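Local atomic coordinates of aldehyde dehydrogenase (Staphylococcus aureus, PDB entry 6K10), a protein that catalyses the NAD-dependent oxidation of 4,4'-diaponeurosporen-4-al to 4,4'-diaponeurosporenoic acid, a step in the biosynthesis of the carotenoid staphyloxanthin. Residues N122-L127 against P151-V156. The protein carries 1 engineered substitution. Numbering follows the deposited sequence.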
# COMPACT_ATOMS: atom_id res chain seq x y z
N ASN A 122 -19.08 -1.04 15.53
CA ASN A 122 -19.58 -2.41 15.56
C ASN A 122 -18.67 -3.38 16.30
O ASN A 122 -19.16 -4.25 17.02
CB ASN A 122 -19.85 -2.90 14.13
CG ASN A 122 -18.62 -2.87 13.24
OD1 ASN A 122 -17.83 -1.93 13.28
ND2 ASN A 122 -18.47 -3.90 12.42
N TYR A 123 -17.35 -3.26 16.14
CA TYR A 123 -16.39 -3.93 17.00
C TYR A 123 -15.50 -2.83 17.57
O TYR A 123 -14.33 -2.69 17.21
CB TYR A 123 -15.59 -4.99 16.26
CG TYR A 123 -16.45 -6.14 15.79
CD1 TYR A 123 -17.18 -6.04 14.61
CD2 TYR A 123 -16.56 -7.31 16.52
CE1 TYR A 123 -17.99 -7.07 14.18
CE2 TYR A 123 -17.35 -8.36 16.09
CZ TYR A 123 -18.07 -8.23 14.92
OH TYR A 123 -18.87 -9.26 14.49
N PRO A 124 -16.05 -2.02 18.49
CA PRO A 124 -15.42 -0.73 18.82
C PRO A 124 -14.12 -0.87 19.58
O PRO A 124 -13.33 0.08 19.61
CB PRO A 124 -16.49 -0.03 19.66
CG PRO A 124 -17.26 -1.15 20.29
CD PRO A 124 -17.25 -2.28 19.29
N PHE A 125 -13.87 -2.03 20.19
CA PHE A 125 -12.63 -2.28 20.91
C PHE A 125 -11.59 -2.90 19.99
O PHE A 125 -10.48 -2.37 19.85
CB PHE A 125 -12.92 -3.17 22.13
CG PHE A 125 -11.71 -3.50 22.96
CD1 PHE A 125 -10.96 -4.63 22.70
CD2 PHE A 125 -11.35 -2.68 24.01
CE1 PHE A 125 -9.85 -4.93 23.46
CE2 PHE A 125 -10.24 -2.98 24.79
CZ PHE A 125 -9.49 -4.11 24.51
N GLN A 126 -11.94 -4.01 19.33
CA GLN A 126 -10.99 -4.70 18.45
C GLN A 126 -10.51 -3.80 17.32
O GLN A 126 -9.32 -3.82 16.97
CB GLN A 126 -11.63 -5.97 17.89
CG GLN A 126 -11.07 -6.44 16.55
CD GLN A 126 -9.71 -7.09 16.66
OE1 GLN A 126 -9.17 -7.27 17.75
NE2 GLN A 126 -9.15 -7.47 15.52
N LEU A 127 -11.40 -2.99 16.75
CA LEU A 127 -10.99 -2.14 15.64
C LEU A 127 -10.20 -0.92 16.08
O LEU A 127 -9.69 -0.20 15.22
CB LEU A 127 -12.22 -1.73 14.83
CG LEU A 127 -12.94 -2.93 14.20
CD1 LEU A 127 -14.31 -2.55 13.67
CD2 LEU A 127 -12.08 -3.54 13.10
N PRO A 151 -20.62 4.96 23.39
CA PRO A 151 -19.89 5.92 24.23
C PRO A 151 -19.28 5.30 25.48
O PRO A 151 -18.26 5.81 25.97
CB PRO A 151 -20.96 6.95 24.59
CG PRO A 151 -22.24 6.18 24.55
CD PRO A 151 -22.08 5.14 23.48
N ASN A 152 -19.87 4.25 26.04
CA ASN A 152 -19.26 3.61 27.20
C ASN A 152 -17.98 2.89 26.81
O ASN A 152 -16.99 2.93 27.55
CB ASN A 152 -20.25 2.64 27.84
CG ASN A 152 -21.41 3.35 28.50
OD1 ASN A 152 -21.24 4.02 29.53
ND2 ASN A 152 -22.60 3.23 27.92
N VAL A 153 -17.97 2.24 25.64
CA VAL A 153 -16.75 1.59 25.16
C VAL A 153 -15.66 2.63 24.91
O VAL A 153 -14.50 2.44 25.28
CB VAL A 153 -17.04 0.76 23.90
CG1 VAL A 153 -15.78 0.06 23.43
CG2 VAL A 153 -18.15 -0.24 24.18
N ALA A 154 -16.03 3.74 24.26
CA ALA A 154 -15.06 4.79 23.96
C ALA A 154 -14.41 5.33 25.24
O ALA A 154 -13.20 5.54 25.28
CB ALA A 154 -15.72 5.92 23.18
N ARG A 155 -15.22 5.55 26.28
CA ARG A 155 -14.68 6.06 27.54
C ARG A 155 -13.77 5.05 28.21
O ARG A 155 -12.73 5.42 28.78
CB ARG A 155 -15.81 6.46 28.48
CG ARG A 155 -15.34 7.05 29.81
CD ARG A 155 -14.26 8.11 29.61
NE ARG A 155 -14.74 9.27 28.85
CZ ARG A 155 -15.63 10.15 29.28
NH1 ARG A 155 -15.97 11.15 28.49
NH2 ARG A 155 -16.17 10.02 30.49
N VAL A 156 -14.17 3.78 28.23
CA VAL A 156 -13.32 2.75 28.80
C VAL A 156 -11.99 2.70 28.06
O VAL A 156 -10.93 2.54 28.68
CB VAL A 156 -14.04 1.39 28.78
CG1 VAL A 156 -13.07 0.27 29.09
CG2 VAL A 156 -15.19 1.39 29.77
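Val153 meets the ring of Pro124 chiefly through its CG1 methyl. Its CG1 sits 3.7 Å from Pro124 CG and 3.8 Å from Pro124 CB, so it touches the CB-CG side of the ring. The second branch is looser, with Val153 CG2 4.1 Å from Pro124 CG. The two side chains cross at about a right angle. With CG1 anti to the backbone N (chi1 -178°), CG2 lies anti to the carbonyl carbon, and both methyls can face the proline. Val153 CG1 also comes within 4.3 Å of Phe125 N, the amide that follows Pro124. That amide is not left without a partner, because Phe125 N and Gln126 N both bond to Glu70 OE1.

Other parts of the fold close the site. Pro124 also packs on Leu59 and Glu70, and Val153 on Ala54, so helices 48-59 and 63-89 flank the pair. Asp58 grips the start of helix 151-164: its OD2 takes Val153 N and its OD1 takes Asn152 ND2. On the other segment, Leu127 N bonds to Tyr123 O over 3.0 Å, closing a helical-type turn that spans Pro124 to Gln126.

The contact joins the loop after strand 104-118 to the first turn of helix 151-164, in the domain that binds NAD in this family. Pro124 lies about 12 Å, side chain to side chain, from Ser251, the engineered residue at the predicted active site. Between the segments the contact is buried and small, and its side-chain contact is apolar. The pair meets by van der Waals packing, and the bonds of Glu70 and Asp58 to nearby backbone amides probably help to fix its position.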